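Side-chain contacts in 4-methyl-5(B-hydroxyethyl)-thiazole monophosphate biosynthesis enzyme (Vibrio cholerae O1 biovar El Tor, PDB 3OT1), which is of unknown function but belongs to the DJ-1/PfpI family and may act in making the thiazole part of thiamine: residues M41-V44 and Q49-G52; Q62-C67 and L94-A99. One frame throughout, in Å; residues are numbered along the deposited sequence. Where two conformers were deposited one is given.

Contact 1. Residues M41-V44 and Q49-G52; sequences MAAV and QVQG
Ala43 and Val50 meet methyl to methyl across two short strands that are not sheet partners. Residues 41-43 end strand 38-43, residues 49-51 form the first arm of a small antiparallel hairpin, and the two backbones run roughly crosswise. The closest alpha carbons, Ala43 CA and Gln49 CA, are 7.1 Å apart, and no hydrogen bond crosses between the segments. The backbone of strand 38-43 is bonded within its own sheet instead: Ala42 pairs with Val14 and Val16 on one flank, Ala43 with Gln62 and Leu64 on the other. The hairpin therefore lies over a face of the main sheet rather than extending it.

Both CB atoms of the central pair point toward the opposing segment. One branch of the valine does the touching: CG1 of Val50 comes to 4.1 Å from CB of Ala43. With CG1 anti to the carbonyl carbon (chi1 -61°), this methyl is turned to the Ala43-Val44 end of the strand, while CG2 of Val50 stays 5.2 Å from CB of Ala43. The same CG1 also lies 4.1 Å from O of Val44, so it spans the end of the strand and the start of the following loop. Val44 joins in through this carbonyl oxygen, its isopropyl group packing on Ala17 and Leu64. Val16 of strand 11-16 and Leu58 of the second hairpin arm add further apolar surface around Val50, and Ala60 lies against Ala43. Gln49 and Gln51, to either side of Val50 in sequence, rest on Trp57.

With no polar link, this small contact supplies only van der Waals packing and the shielding of aliphatic surface from water; it sets no directional bond between the hairpin and the strand.

Contact 2. Residues Q62-C67 and L94-A99; sequences QTLEAC and LALIDA
Leu96 of helix 91-102 reaches Leu64 and Cys67 at one border of the central sheet, in the alpha/beta sandwich of the DJ-1/PfpI family. Residues 64-66 make a 3-10 turn just after a short, weakly bonded strand at about residues 62-63, and the backbone bond from Cys67 N to Leu64 O, 3.1 Å, closes this turn, with Leu64 at its start and Cys67 just beyond it.

Leu96 points toward the turn and uses both methyls. CD1 of Leu96 meets CD1 of Leu64 at 3.6 Å and also touches its CG. The same methyl lies 4.3 Å from CB of Cys67. CD2 of Leu96 sits 3.9 Å from the backbone O of Cys67. Leu64 does not face the helix directly; with CG anti to the backbone N (chi1 -159°), its branched end swings toward Leu96, and the two leucines pass alongside each other in opposite directions. Leu13 of strand 11-16 packs on both Leu96 and Cys67, so the helix rests on the sheet as well as on the turn. On another side of the helix, Asp98 forms a salt bridge with Lys123.

While its CB faces Leu96, Cys67 turns its sulfur to the strand: NE2 of Gln62 donates to SG of Cys67 over 3.4 Å, at an N-H...S angle of 158°, with the sulfur near the plane of the amide.

In the fold
The two contacts follow one another along the chain, both segments of contact 1 coming before those of contact 2, and their centres lie 13 Å apart at the same border of the main sheet. They share neighbouring parallel strands, 38-43 and 62-63, joined by probable hydrogen bonds from Gln62 O to Ala43 N and from Leu64 N to Ala43 O. Successive residues of strand 38-43 serve the two sides: Ala43 meets the hairpin of contact 1, whereas Ala42 packs its CB against SG of Cys67, beside the surface covered by helix 91-102 in contact 2. This border of the sheet is thus covered on both faces, by a hairpin on one and a helix on the other.

Contact 1. Residues M41-V44 and Q49-G52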
loop_
_atom_site.group_PDB
_atom_site.type_symbol
_atom_site.label_atom_id
_atom_site.label_comp_id
_atom_site.label_asym_id
_atom_site.label_seq_id
_atom_site.Cartn_x
_atom_site.Cartn_y
_atom_site.Cartn_z
HETATM N N MSE A 41 3.682 14.711 -4.108
HETATM C CA MSE A 41 2.260 14.483 -3.912
HETATM C C MSE A 41 1.666 15.887 -3.914
HETATM O O MSE A 41 2.161 16.779 -3.215
HETATM C CB MSE A 41 2.003 13.804 -2.576
HETATM C CG MSE A 41 2.670 12.440 -2.446
HETATM SE SE MSE A 41 2.358 11.609 -0.722
HETATM C CE MSE A 41 0.474 11.444 -0.915
ATOM N N ALA A 42 0.622 16.086 -4.710
ATOM C CA ALA A 42 -0.001 17.389 -4.879
ATOM C C ALA A 42 -1.503 17.260 -4.735
ATOM O O ALA A 42 -2.103 16.398 -5.343
ATOM C CB ALA A 42 0.368 17.982 -6.246
ATOM N N ALA A 43 -2.097 18.095 -3.896
ATOM C CA ALA A 43 -3.513 17.978 -3.561
ATOM C C ALA A 43 -4.422 18.741 -4.499
ATOM O O ALA A 43 -4.205 19.924 -4.743
ATOM C CB ALA A 43 -3.748 18.469 -2.146
ATOM N N VAL A 44 -5.496 18.086 -4.922
ATOM C CA VAL A 44 -6.643 18.737 -5.512
ATOM C C VAL A 44 -7.387 19.522 -4.439
ATOM O O VAL A 44 -7.682 19.002 -3.355
ATOM C CB VAL A 44 -7.596 17.701 -6.099
ATOM C CG1 VAL A 44 -8.904 18.356 -6.597
ATOM C CG2 VAL A 44 -6.925 16.952 -7.222
ATOM N N GLN A 49 -3.724 18.658 2.982
ATOM C CA GLN A 49 -4.096 17.328 3.437
ATOM C C GLN A 49 -5.484 16.987 2.933
ATOM O O GLN A 49 -6.414 17.814 2.946
ATOM C CB GLN A 49 -4.052 17.232 4.942
ATOM C CG GLN A 49 -5.117 17.988 5.668
ATOM C CD GLN A 49 -5.056 17.775 7.168
ATOM O OE1 GLN A 49 -3.978 17.584 7.748
ATOM N NE2 GLN A 49 -6.203 17.799 7.804
ATOM N N VAL A 50 -5.630 15.757 2.479
ATOM C CA VAL A 50 -6.893 15.242 1.999
ATOM C C VAL A 50 -7.125 13.888 2.628
ATOM O O VAL A 50 -6.187 13.127 2.887
ATOM C CB VAL A 50 -6.928 15.182 0.454
ATOM C CG1 VAL A 50 -6.752 16.597 -0.141
ATOM C CG2 VAL A 50 -5.904 14.190 -0.099
ATOM N N GLN A 51 -8.378 13.547 2.854
ATOM C CA GLN A 51 -8.694 12.288 3.504
ATOM C C GLN A 51 -8.943 11.224 2.450
ATOM O O GLN A 51 -9.782 11.391 1.558
ATOM C CB GLN A 51 -9.890 12.439 4.425
ATOM C CG GLN A 51 -10.024 11.270 5.348
ATOM C CD GLN A 51 -10.907 11.515 6.541
ATOM O OE1 GLN A 51 -11.876 12.290 6.491
ATOM N NE2 GLN A 51 -10.580 10.840 7.644
ATOM N N GLY A 52 -8.177 10.138 2.515
ATOM C CA GLY A 52 -8.352 9.030 1.622
ATOM C C GLY A 52 -9.677 8.315 1.806
ATOM O O GLY A 52 -10.426 8.552 2.755
#

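Contact 2. Residues Q62-C67 and L94-A99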
loop_
_atom_site.group_PDB
_atom_site.type_symbol
_atom_site.label_atom_id
_atom_site.label_comp_id
_atom_site.label_asym_id
_atom_site.label_seq_id
_atom_site.Cartn_x
_atom_site.Cartn_y
_atom_site.Cartn_z
ATOM N N GLN A 62 2.261 20.263 -1.959
ATOM C CA GLN A 62 1.844 21.444 -2.676
ATOM C C GLN A 62 0.480 21.188 -3.294
ATOM O O GLN A 62 -0.052 20.061 -3.305
ATOM C CB GLN A 62 2.862 21.824 -3.749
ATOM C CG GLN A 62 3.030 20.834 -4.866
ATOM C CD GLN A 62 4.348 21.040 -5.609
ATOM O OE1 GLN A 62 5.424 21.087 -4.997
ATOM N NE2 GLN A 62 4.272 21.165 -6.927
ATOM N N THR A 63 -0.073 22.264 -3.794
ATOM C CA THR A 63 -1.379 22.237 -4.391
ATOM C C THR A 63 -1.267 21.887 -5.875
ATOM O O THR A 63 -0.273 22.192 -6.546
ATOM C CB THR A 63 -2.070 23.593 -4.202
ATOM O OG1 THR A 63 -3.443 23.492 -4.587
ATOM C CG2 THR A 63 -1.375 24.664 -5.009
ATOM N N LEU A 64 -2.288 21.236 -6.402
ATOM C CA LEU A 64 -2.274 20.881 -7.815
ATOM C C LEU A 64 -2.154 22.107 -8.745
ATOM O O LEU A 64 -1.527 22.008 -9.789
ATOM C CB LEU A 64 -3.484 20.020 -8.168
ATOM C CG LEU A 64 -3.319 19.187 -9.434
ATOM C CD1 LEU A 64 -2.195 18.147 -9.309
ATOM C CD2 LEU A 64 -4.644 18.553 -9.797
ATOM N N GLU A 65 -2.729 23.245 -8.360
ATOM C CA GLU A 65 -2.621 24.480 -9.163
ATOM C C GLU A 65 -1.185 25.025 -9.287
ATOM O O GLU A 65 -0.883 25.774 -10.219
ATOM C CB GLU A 65 -3.542 25.577 -8.595
ATOM C CG GLU A 65 -4.962 25.612 -9.168
ATOM C CD GLU A 65 -5.765 26.836 -8.705
ATOM O OE1 GLU A 65 -5.149 27.830 -8.265
ATOM O OE2 GLU A 65 -7.014 26.807 -8.785
ATOM N N ALA A 66 -0.309 24.677 -8.346
ATOM C CA ALA A 66 1.116 25.059 -8.419
ATOM C C ALA A 66 1.992 24.134 -9.276
ATOM O O ALA A 66 3.225 24.314 -9.335
ATOM C CB ALA A 66 1.698 25.146 -7.018
ATOM N N CYS A 67 1.383 23.140 -9.927
ATOM C CA CYS A 67 2.151 22.170 -10.663
ATOM C C CYS A 67 2.205 22.495 -12.129
ATOM O O CYS A 67 1.197 22.862 -12.715
ATOM C CB CYS A 67 1.523 20.797 -10.510
ATOM S SG CYS A 67 1.579 20.206 -8.810
ATOM N N LEU A 94 -7.325 17.857 -15.243
ATOM C CA LEU A 94 -7.549 17.534 -16.643
ATOM C C LEU A 94 -6.539 18.236 -17.557
ATOM O O LEU A 94 -6.042 17.635 -18.505
ATOM C CB LEU A 94 -8.981 17.877 -17.051
ATOM C CG LEU A 94 -10.075 17.093 -16.308
ATOM C CD1 LEU A 94 -11.461 17.602 -16.758
ATOM C CD2 LEU A 94 -9.980 15.593 -16.509
ATOM N N ALA A 95 -6.225 19.488 -17.251
ATOM C CA ALA A 95 -5.207 20.217 -17.990
ATOM C C ALA A 95 -3.827 19.573 -17.861
ATOM O O ALA A 95 -3.063 19.585 -18.826
ATOM C CB ALA A 95 -5.179 21.698 -17.532
ATOM N N LEU A 96 -3.479 19.049 -16.678
ATOM C CA LEU A 96 -2.193 18.395 -16.512
ATOM C C LEU A 96 -2.124 17.138 -17.353
ATOM O O LEU A 96 -1.077 16.820 -17.873
ATOM C CB LEU A 96 -1.929 18.057 -15.046
ATOM C CG LEU A 96 -1.459 19.243 -14.236
ATOM C CD1 LEU A 96 -1.588 18.937 -12.768
ATOM C CD2 LEU A 96 -0.011 19.640 -14.551
ATOM N N ILE A 97 -3.223 16.391 -17.452
ATOM C CA ILE A 97 -3.205 15.218 -18.327
ATOM C C ILE A 97 -2.844 15.648 -19.759
ATOM O O ILE A 97 -1.993 15.033 -20.404
ATOM C CB ILE A 97 -4.535 14.458 -18.306
ATOM C CG1 ILE A 97 -4.788 13.845 -16.915
ATOM C CG2 ILE A 97 -4.573 13.405 -19.413
ATOM C CD1 ILE A 97 -6.214 13.376 -16.736
ATOM N N ASP A 98 -3.483 16.705 -20.242
ATOM C CA ASP A 98 -3.193 17.229 -21.573
ATOM C C ASP A 98 -1.718 17.656 -21.683
ATOM O O ASP A 98 -1.048 17.355 -22.657
ATOM C CB ASP A 98 -4.059 18.442 -21.876
ATOM C CG ASP A 98 -5.559 18.159 -21.906
ATOM O OD1 ASP A 98 -5.962 17.010 -22.040
ATOM O OD2 ASP A 98 -6.325 19.148 -21.777
ATOM N N ALA A 99 -1.239 18.359 -20.668
ATOM C CA ALA A 99 0.126 18.902 -20.716
ATOM C C ALA A 99 1.165 17.789 -20.744
ATOM O O ALA A 99 2.097 17.839 -21.548
ATOM C CB ALA A 99 0.380 19.859 -19.560
#